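Local coordinates for Cgl0159-like domain-containing protein (Corynebacterium glutamicum, PDB 3FOK) that is of unknown function but belongs to a TIM-barrel family, a fold in which many members are enzymes, at residues R75-V85 and Y278-D289; G42-H51 and V267-L277. One frame throughout, in Å; residues are numbered along the deposited sequence.

Contact 1 of 2, residues R75-V85 and Y278-D289; sequences RMAIALSRPGV and YPQDGDVAAAVD
Arg75 lays its guanidinium group flat over one face of the Tyr278 ring, the two planes only 3° apart. The approach is made near the rim, where NE stands 3.2 Å from Tyr278 CD1, while CD, one atom back, lies over the CE1 side. The chain bends at chi3, which carries the group across the ring, and NH2 runs on toward Val284 CG2, with Pro279 CD at the edge of the guanidinium.

Arg82, just past the last turn of its helix, makes the polar counterpart with Asp289. Its NE donates to Asp289 OD1 at 3.2 Å in a nearly straight bond (163°) that lies in the guanidinium plane and reaches the syn side of the carboxylate, although the carboxylate itself is turned well out of that plane. NH2 completes the salt bridge at 2.9 Å from Asp289 OD2, but the angle makes this second bond weak. A water joins OD1 of the same aspartate to Pro83 O, tying the turn 82-85 to the carboxylate.

The rest of the interface is apolar. Val288 forks over the opposite segment: CG1 presses on Val85 CG1 at 3.5 Å, and CG2 rests against Ala79 CB at 3.9 Å. Farther along, Ile78 CG2 meets Val284 CG1.

Helices 69-81 and 284-295 are thereby neighbours on the outside of the barrel; the axes of 75-81 and 284-289 come within 9.1 Å, inclined at 43°. Beneath them runs strand 44-48, where Ala79 touches Val47 and both Val85 and Val288 reach Phe45.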
loop_
_atom_site.group_PDB
_atom_site.type_symbol
_atom_site.label_atom_id
_atom_site.label_comp_id
_atom_site.label_asym_id
_atom_site.label_seq_id
_atom_site.Cartn_x
_atom_site.Cartn_y
_atom_site.Cartn_z
ATOM N N ARG A 75 0.489 -5.278 41.065
ATOM C CA ARG A 75 0.933 -3.911 41.292
ATOM C C ARG A 75 -0.084 -2.933 40.709
ATOM O O ARG A 75 -0.301 -1.854 41.252
ATOM C CB ARG A 75 2.315 -3.711 40.665
ATOM C CG ARG A 75 3.312 -4.786 41.091
ATOM C CD ARG A 75 4.644 -4.657 40.378
ATOM N NE ARG A 75 5.554 -3.759 41.077
ATOM C CZ ARG A 75 6.430 -4.146 41.998
ATOM N NH1 ARG A 75 6.527 -5.423 42.335
ATOM N NH2 ARG A 75 7.207 -3.249 42.590
HETATM N N MSE A 76 -0.716 -3.328 39.608
HETATM C CA MSE A 76 -1.727 -2.498 38.962
HETATM C C MSE A 76 -2.983 -2.462 39.827
HETATM O O MSE A 76 -3.562 -1.399 40.058
HETATM C CB MSE A 76 -2.074 -3.053 37.573
HETATM C CG MSE A 76 -1.675 -2.150 36.411
HETATM SE SE MSE A 76 -2.513 -0.408 36.472
HETATM C CE MSE A 76 -1.308 0.430 37.711
ATOM N N ALA A 77 -3.398 -3.634 40.302
ATOM C CA ALA A 77 -4.582 -3.751 41.143
ATOM C C ALA A 77 -4.440 -2.864 42.374
ATOM O O ALA A 77 -5.397 -2.210 42.793
ATOM C CB ALA A 77 -4.783 -5.196 41.561
ATOM N N ILE A 78 -3.241 -2.846 42.950
ATOM C CA ILE A 78 -2.978 -2.030 44.127
ATOM C C ILE A 78 -3.170 -0.559 43.782
ATOM O O ILE A 78 -3.900 0.160 44.466
ATOM C CB ILE A 78 -1.537 -2.244 44.643
ATOM C CG1 ILE A 78 -1.393 -3.663 45.200
ATOM C CG2 ILE A 78 -1.202 -1.210 45.710
ATOM C CD1 ILE A 78 0.010 -4.002 45.660
ATOM N N ALA A 79 -2.510 -0.118 42.716
ATOM C CA ALA A 79 -2.610 1.267 42.278
ATOM C C ALA A 79 -4.070 1.670 42.065
ATOM O O ALA A 79 -4.506 2.716 42.537
ATOM C CB ALA A 79 -1.821 1.464 40.993
ATOM N N LEU A 80 -4.826 0.828 41.364
ATOM C CA LEU A 80 -6.232 1.105 41.085
ATOM C C LEU A 80 -7.117 1.121 42.324
ATOM O O LEU A 80 -8.197 1.710 42.308
ATOM C CB LEU A 80 -6.796 0.083 40.092
ATOM C CG LEU A 80 -6.302 0.128 38.644
ATOM C CD1 LEU A 80 -7.008 -0.955 37.839
ATOM C CD2 LEU A 80 -6.574 1.504 38.043
ATOM N N SER A 81 -6.670 0.473 43.395
ATOM C CA SER A 81 -7.460 0.425 44.621
ATOM C C SER A 81 -7.273 1.674 45.474
ATOM O O SER A 81 -8.113 1.992 46.314
ATOM C CB SER A 81 -7.089 -0.807 45.444
ATOM O OG SER A 81 -5.779 -0.692 45.963
ATOM N N ARG A 82 -6.168 2.379 45.258
ATOM C CA ARG A 82 -5.882 3.585 46.024
ATOM C C ARG A 82 -6.783 4.730 45.587
ATOM O O ARG A 82 -7.001 4.941 44.392
ATOM C CB ARG A 82 -4.422 3.992 45.839
ATOM C CG ARG A 82 -3.441 2.859 46.069
ATOM C CD ARG A 82 -3.664 2.208 47.417
ATOM N NE ARG A 82 -3.506 3.161 48.510
ATOM C CZ ARG A 82 -3.631 2.848 49.796
ATOM N NH1 ARG A 82 -3.920 1.605 50.153
ATOM N NH2 ARG A 82 -3.463 3.779 50.725
ATOM N N PRO A 83 -7.336 5.480 46.550
ATOM C CA PRO A 83 -8.205 6.596 46.172
ATOM C C PRO A 83 -7.391 7.617 45.387
ATOM O O PRO A 83 -6.209 7.827 45.672
ATOM C CB PRO A 83 -8.679 7.134 47.521
ATOM C CG PRO A 83 -7.516 6.838 48.422
ATOM C CD PRO A 83 -7.150 5.430 48.010
ATOM N N GLY A 84 -8.013 8.233 44.387
ATOM C CA GLY A 84 -7.303 9.220 43.597
ATOM C C GLY A 84 -6.901 8.757 42.208
ATOM O O GLY A 84 -6.665 9.587 41.332
ATOM N N VAL A 85 -6.809 7.446 41.994
ATOM C CA VAL A 85 -6.434 6.937 40.676
ATOM C C VAL A 85 -7.680 6.797 39.801
ATOM O O VAL A 85 -8.541 5.949 40.039
ATOM C CB VAL A 85 -5.691 5.572 40.768
ATOM C CG1 VAL A 85 -4.488 5.704 41.679
ATOM C CG2 VAL A 85 -6.625 4.488 41.273
ATOM N N TYR A 278 6.646 -0.474 40.702
ATOM C CA TYR A 278 8.085 -0.744 40.751
ATOM C C TYR A 278 8.860 0.476 41.252
ATOM O O TYR A 278 9.772 0.956 40.575
ATOM C CB TYR A 278 8.626 -1.097 39.362
ATOM C CG TYR A 278 7.832 -2.141 38.631
ATOM C CD1 TYR A 278 7.929 -3.490 38.970
ATOM C CD2 TYR A 278 6.956 -1.776 37.611
ATOM C CE1 TYR A 278 7.169 -4.448 38.311
ATOM C CE2 TYR A 278 6.190 -2.722 36.952
ATOM C CZ TYR A 278 6.299 -4.055 37.305
ATOM O OH TYR A 278 5.524 -4.990 36.661
ATOM N N PRO A 279 8.492 1.016 42.423
ATOM C CA PRO A 279 9.252 2.178 42.894
ATOM C C PRO A 279 10.652 1.695 43.265
ATOM O O PRO A 279 10.900 0.492 43.309
ATOM C CB PRO A 279 8.455 2.641 44.109
ATOM C CG PRO A 279 7.055 2.202 43.786
ATOM C CD PRO A 279 7.276 0.822 43.228
ATOM N N GLN A 280 11.562 2.626 43.528
ATOM C CA GLN A 280 12.936 2.280 43.884
ATOM C C GLN A 280 12.972 1.396 45.132
ATOM O O GLN A 280 13.869 0.568 45.298
ATOM C CB GLN A 280 13.744 3.562 44.108
ATOM C CG GLN A 280 15.253 3.373 44.131
ATOM C CD GLN A 280 15.985 4.585 43.575
ATOM O OE1 GLN A 280 17.211 4.676 43.647
ATOM N NE2 GLN A 280 15.229 5.522 43.004
ATOM N N ASP A 281 11.987 1.581 46.004
ATOM C CA ASP A 281 11.879 0.803 47.229
ATOM C C ASP A 281 10.703 -0.154 47.072
ATOM O O ASP A 281 10.171 -0.314 45.973
ATOM C CB ASP A 281 11.644 1.726 48.423
ATOM C CG ASP A 281 10.385 2.551 48.278
ATOM O OD1 ASP A 281 10.125 3.404 49.152
ATOM O OD2 ASP A 281 9.649 2.345 47.289
ATOM N N GLY A 282 10.284 -0.776 48.165
ATOM C CA GLY A 282 9.178 -1.710 48.077
ATOM C C GLY A 282 7.857 -1.202 48.628
ATOM O O GLY A 282 7.337 -1.773 49.595
ATOM N N ASP A 283 7.306 -0.141 48.036
ATOM C CA ASP A 283 6.030 0.373 48.516
ATOM C C ASP A 283 5.206 1.095 47.455
ATOM O O ASP A 283 5.212 2.321 47.364
ATOM C CB ASP A 283 6.235 1.300 49.712
ATOM C CG ASP A 283 5.026 1.328 50.623
ATOM O OD1 ASP A 283 3.891 1.316 50.096
ATOM O OD2 ASP A 283 5.207 1.364 51.858
ATOM N N VAL A 284 4.484 0.305 46.670
ATOM C CA VAL A 284 3.632 0.797 45.598
ATOM C C VAL A 284 2.468 1.640 46.115
ATOM O O VAL A 284 2.170 2.705 45.569
ATOM C CB VAL A 284 3.060 -0.384 44.789
ATOM C CG1 VAL A 284 2.045 0.112 43.775
ATOM C CG2 VAL A 284 4.186 -1.128 44.105
ATOM N N ALA A 285 1.807 1.153 47.162
ATOM C CA ALA A 285 0.675 1.864 47.739
ATOM C C ALA A 285 1.082 3.269 48.168
ATOM O O ALA A 285 0.319 4.222 48.018
ATOM C CB ALA A 285 0.132 1.092 48.930
ATOM N N ALA A 286 2.296 3.388 48.695
ATOM C CA ALA A 286 2.810 4.669 49.161
ATOM C C ALA A 286 3.122 5.616 48.010
ATOM O O ALA A 286 2.742 6.788 48.041
ATOM C CB ALA A 286 4.055 4.452 50.003
ATOM N N ALA A 287 3.820 5.110 46.998
ATOM C CA ALA A 287 4.168 5.931 45.849
ATOM C C ALA A 287 2.903 6.444 45.156
ATOM O O ALA A 287 2.798 7.628 44.841
ATOM C CB ALA A 287 5.018 5.128 44.873
ATOM N N VAL A 288 1.937 5.558 44.934
ATOM C CA VAL A 288 0.701 5.947 44.269
ATOM C C VAL A 288 -0.092 7.003 45.052
ATOM O O VAL A 288 -0.715 7.880 44.448
ATOM C CB VAL A 288 -0.196 4.715 44.000
ATOM C CG1 VAL A 288 -1.468 5.140 43.282
ATOM C CG2 VAL A 288 0.563 3.699 43.154
ATOM N N ASP A 289 -0.069 6.927 46.385
ATOM C CA ASP A 289 -0.790 7.905 47.204
ATOM C C ASP A 289 -0.169 9.289 47.071
ATOM O O ASP A 289 -0.877 10.288 46.952
ATOM C CB ASP A 289 -0.785 7.501 48.679
ATOM C CG ASP A 289 -1.711 6.336 48.971
ATOM O OD1 ASP A 289 -2.839 6.316 48.429
ATOM O OD2 ASP A 289 -1.320 5.447 49.757
HETATM O O HOH W 1 -4.684 8.026 47.851
#

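Contact 2 of 2, residues G42-H51 and V267-L277; sequences GKLFIVAADH and VRGLTVGRTLL
Leu276 pushes CD1 against the edge of the Phe45 ring, 3.5 Å from CE1 and close to the ring plane, the two side chains arriving from opposite directions. Leu270 CB meets the same ring obliquely, at CD1, so two leucines of one segment hold a single aromatic. The branched end of Leu277 settles around Val47 CG1, which stands 3.9 Å from CG; Leu277 CD1 passes on toward Ala48 O. These bumps lie on the face that meets the helices. On the opposite face Thr271 OG1 fits beside Ile46 CB at 4.0 Å.

The backbones form a parallel pair of strands, Leu44 beside Gly269 through Val47 beside Val272. Backbone bonds zigzag across from Leu44 N to Ala48 N, the one from Val272 N to Ile46 O being weak. Gly269 has no side chain to hold the strands apart, and its CA comes within 3.1 Å of Leu44 O.

Polar side chains make contacts at each end of the pair. At one, Arg268 bends at chi2 (-83°) and curls back to Gly42, whose carbonyl O meets the edge of the guanidinium, accepting from NH1 at 2.8 Å and 163°; a water links Lys43 NZ to Val267 O. At the other, the imidazole of His51 abuts the shaft of Arg274, with NE2 3.3 Å from CD. NE2 lies 3.1 Å from Arg274 NE, but the angle rules out a hydrogen bond.

The chemistry implies a seam that depends on backbone bonds and apolar packing along its length, with charged groups and the histidine gathered at its ends and the Thr271 hydroxyl in its middle. His51 and Arg274 lie at the carboxy-terminal end of the strands, where TIM-barrel enzymes usually have their active sites; a similar role here is possible but unproven.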
loop_
_atom_site.group_PDB
_atom_site.type_symbol
_atom_site.label_atom_id
_atom_site.label_comp_id
_atom_site.label_asym_id
_atom_site.label_seq_id
_atom_site.Cartn_x
_atom_site.Cartn_y
_atom_site.Cartn_z
ATOM N N GLY A 42 -11.709 18.483 37.790
ATOM C CA GLY A 42 -11.179 18.548 36.438
ATOM C C GLY A 42 -9.798 17.963 36.217
ATOM O O GLY A 42 -9.212 18.155 35.151
ATOM N N LYS A 43 -9.269 17.256 37.210
ATOM C CA LYS A 43 -7.949 16.648 37.084
ATOM C C LYS A 43 -8.041 15.161 36.774
ATOM O O LYS A 43 -9.068 14.523 37.022
ATOM C CB LYS A 43 -7.135 16.858 38.362
ATOM C CG LYS A 43 -6.297 18.133 38.375
ATOM C CD LYS A 43 -7.153 19.382 38.299
ATOM C CE LYS A 43 -6.307 20.638 38.461
ATOM N NZ LYS A 43 -5.279 20.770 37.389
ATOM N N LEU A 44 -6.953 14.609 36.241
ATOM C CA LEU A 44 -6.918 13.201 35.870
ATOM C C LEU A 44 -5.593 12.557 36.276
ATOM O O LEU A 44 -4.527 13.141 36.088
ATOM C CB LEU A 44 -7.122 13.087 34.355
ATOM C CG LEU A 44 -7.687 11.818 33.720
ATOM C CD1 LEU A 44 -9.086 11.545 34.256
ATOM C CD2 LEU A 44 -7.731 12.002 32.209
ATOM N N PHE A 45 -5.672 11.359 36.847
ATOM C CA PHE A 45 -4.484 10.614 37.264
ATOM C C PHE A 45 -4.608 9.194 36.733
ATOM O O PHE A 45 -5.484 8.436 37.151
ATOM C CB PHE A 45 -4.355 10.613 38.792
ATOM C CG PHE A 45 -3.265 9.711 39.321
ATOM C CD1 PHE A 45 -2.089 9.507 38.603
ATOM C CD2 PHE A 45 -3.409 9.085 40.555
ATOM C CE1 PHE A 45 -1.072 8.692 39.110
ATOM C CE2 PHE A 45 -2.404 8.275 41.069
ATOM C CZ PHE A 45 -1.232 8.077 40.344
ATOM N N ILE A 46 -3.722 8.845 35.805
ATOM C CA ILE A 46 -3.743 7.536 35.173
ATOM C C ILE A 46 -2.422 6.783 35.306
ATOM O O ILE A 46 -1.347 7.357 35.114
ATOM C CB ILE A 46 -4.105 7.697 33.682
ATOM C CG1 ILE A 46 -5.562 8.150 33.573
ATOM C CG2 ILE A 46 -3.864 6.395 32.925
ATOM C CD1 ILE A 46 -5.989 8.526 32.180
ATOM N N VAL A 47 -2.508 5.497 35.638
ATOM C CA VAL A 47 -1.315 4.677 35.782
ATOM C C VAL A 47 -1.078 3.911 34.480
ATOM O O VAL A 47 -1.975 3.244 33.967
ATOM C CB VAL A 47 -1.452 3.684 36.950
ATOM C CG1 VAL A 47 -0.083 3.150 37.323
ATOM C CG2 VAL A 47 -2.103 4.366 38.146
ATOM N N ALA A 48 0.140 4.009 33.958
ATOM C CA ALA A 48 0.504 3.373 32.696
ATOM C C ALA A 48 1.258 2.051 32.803
ATOM O O ALA A 48 2.136 1.883 33.653
ATOM C CB ALA A 48 1.317 4.352 31.862
ATOM N N ALA A 49 0.927 1.126 31.907
ATOM C CA ALA A 49 1.565 -0.184 31.875
ATOM C C ALA A 49 1.553 -0.784 30.471
ATOM O O ALA A 49 1.307 -1.976 30.301
ATOM C CB ALA A 49 0.870 -1.126 32.853
ATOM N N ASP A 50 1.830 0.033 29.462
ATOM C CA ASP A 50 1.843 -0.459 28.086
ATOM C C ASP A 50 3.262 -0.687 27.563
ATOM O O ASP A 50 3.463 -0.884 26.361
ATOM C CB ASP A 50 1.104 0.512 27.147
ATOM C CG ASP A 50 1.762 1.875 27.073
ATOM O OD1 ASP A 50 1.546 2.580 26.066
ATOM O OD2 ASP A 50 2.483 2.251 28.019
ATOM N N HIS A 51 4.237 -0.678 28.468
ATOM C CA HIS A 51 5.636 -0.862 28.092
ATOM C C HIS A 51 6.019 -2.265 27.600
ATOM O O HIS A 51 6.728 -2.404 26.602
ATOM C CB HIS A 51 6.551 -0.497 29.264
ATOM C CG HIS A 51 6.137 0.738 29.994
ATOM N ND1 HIS A 51 5.000 0.798 30.771
ATOM C CD2 HIS A 51 6.716 1.962 30.081
ATOM C CE1 HIS A 51 4.896 2.002 31.306
ATOM N NE2 HIS A 51 5.925 2.726 30.902
ATOM N N VAL A 267 -2.200 22.104 32.205
ATOM C CA VAL A 267 -1.854 20.794 32.746
ATOM C C VAL A 267 -3.050 20.254 33.521
ATOM O O VAL A 267 -3.564 20.906 34.430
ATOM C CB VAL A 267 -0.618 20.870 33.664
ATOM C CG1 VAL A 267 -0.300 19.497 34.227
ATOM C CG2 VAL A 267 0.569 21.404 32.878
ATOM N N ARG A 268 -3.486 19.055 33.149
ATOM C CA ARG A 268 -4.651 18.422 33.764
ATOM C C ARG A 268 -4.370 17.217 34.649
ATOM O O ARG A 268 -5.294 16.626 35.202
ATOM C CB ARG A 268 -5.637 18.013 32.669
ATOM C CG ARG A 268 -6.374 19.178 32.044
ATOM C CD ARG A 268 -7.557 19.573 32.900
ATOM N NE ARG A 268 -8.261 20.740 32.384
ATOM C CZ ARG A 268 -9.500 21.070 32.727
ATOM N NH1 ARG A 268 -10.174 20.315 33.581
ATOM N NH2 ARG A 268 -10.066 22.154 32.220
ATOM N N GLY A 269 -3.109 16.834 34.782
ATOM C CA GLY A 269 -2.811 15.692 35.622
ATOM C C GLY A 269 -1.594 14.866 35.267
ATOM O O GLY A 269 -0.640 15.357 34.659
ATOM N N LEU A 270 -1.644 13.594 35.651
ATOM C CA LEU A 270 -0.548 12.655 35.431
ATOM C C LEU A 270 -0.950 11.357 34.726
ATOM O O LEU A 270 -2.088 10.894 34.835
ATOM C CB LEU A 270 0.077 12.279 36.780
ATOM C CG LEU A 270 1.291 12.993 37.381
ATOM C CD1 LEU A 270 1.289 14.467 37.060
ATOM C CD2 LEU A 270 1.281 12.757 38.886
ATOM N N THR A 271 0.009 10.782 34.009
ATOM C CA THR A 271 -0.145 9.501 33.323
ATOM C C THR A 271 1.242 8.891 33.472
ATOM O O THR A 271 2.055 8.900 32.543
ATOM C CB THR A 271 -0.491 9.656 31.826
ATOM O OG1 THR A 271 -1.780 10.271 31.689
ATOM C CG2 THR A 271 -0.534 8.290 31.150
ATOM N N VAL A 272 1.498 8.381 34.673
ATOM C CA VAL A 272 2.782 7.800 35.037
ATOM C C VAL A 272 2.735 6.286 35.205
ATOM O O VAL A 272 1.729 5.732 35.644
ATOM C CB VAL A 272 3.284 8.440 36.349
ATOM C CG1 VAL A 272 4.576 7.785 36.800
ATOM C CG2 VAL A 272 3.479 9.933 36.145
ATOM N N GLY A 273 3.840 5.626 34.869
ATOM C CA GLY A 273 3.897 4.184 34.989
ATOM C C GLY A 273 5.107 3.647 35.735
ATOM O O GLY A 273 5.026 3.344 36.927
ATOM N N ARG A 274 6.228 3.529 35.028
ATOM C CA ARG A 274 7.471 3.001 35.586
ATOM C C ARG A 274 7.764 3.408 37.038
ATOM O O ARG A 274 8.092 2.565 37.868
ATOM C CB ARG A 274 8.659 3.417 34.704
ATOM C CG ARG A 274 8.476 3.205 33.189
ATOM C CD ARG A 274 8.158 4.520 32.458
ATOM N NE ARG A 274 6.812 5.030 32.733
ATOM C CZ ARG A 274 6.359 6.209 32.327
ATOM N NH1 ARG A 274 7.133 7.015 31.634
ATOM N NH2 ARG A 274 5.125 6.576 32.609
ATOM N N THR A 275 7.645 4.698 37.342
ATOM C CA THR A 275 7.936 5.207 38.683
ATOM C C THR A 275 6.965 4.840 39.809
ATOM O O THR A 275 7.392 4.578 40.935
ATOM C CB THR A 275 8.100 6.744 38.647
ATOM O OG1 THR A 275 9.407 7.067 38.160
ATOM C CG2 THR A 275 7.910 7.350 40.027
ATOM N N LEU A 276 5.671 4.814 39.507
ATOM C CA LEU A 276 4.655 4.503 40.506
ATOM C C LEU A 276 4.541 3.004 40.785
ATOM O O LEU A 276 4.286 2.594 41.919
ATOM C CB LEU A 276 3.313 5.087 40.060
ATOM C CG LEU A 276 3.392 6.593 39.784
ATOM C CD1 LEU A 276 2.070 7.084 39.226
ATOM C CD2 LEU A 276 3.755 7.342 41.061
ATOM N N LEU A 277 4.703 2.195 39.743
ATOM C CA LEU A 277 4.684 0.739 39.878
ATOM C C LEU A 277 6.179 0.473 39.899
ATOM O O LEU A 277 6.918 1.139 39.183
ATOM C CB LEU A 277 4.089 0.081 38.635
ATOM C CG LEU A 277 2.727 0.525 38.102
ATOM C CD1 LEU A 277 2.565 0.024 36.677
ATOM C CD2 LEU A 277 1.613 0.003 38.996
HETATM O O HOH W 2 -2.791 19.914 37.141
#

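Overall arrangement
Read from the N terminus, the chain lays down strand 44-48, then helix 69-81, and after a long excursion through the intervening strands and helices returns with strand 267-272 followed by helix 284-295. Contact 2 closes the larger loop by pairing the first barrel strand with the last; contact 1 does the same one layer outward, for the helices that follow those strands. Because the segments alternate along the sequence, the two loops cross. The layers also touch directly: Met76 packs on Val47 and Leu277, and Gly84 O lies against the Phe45 ring. The barrel is therefore sealed at a seam two layers deep, joining strand to strand, helix to helix, and layer to layer.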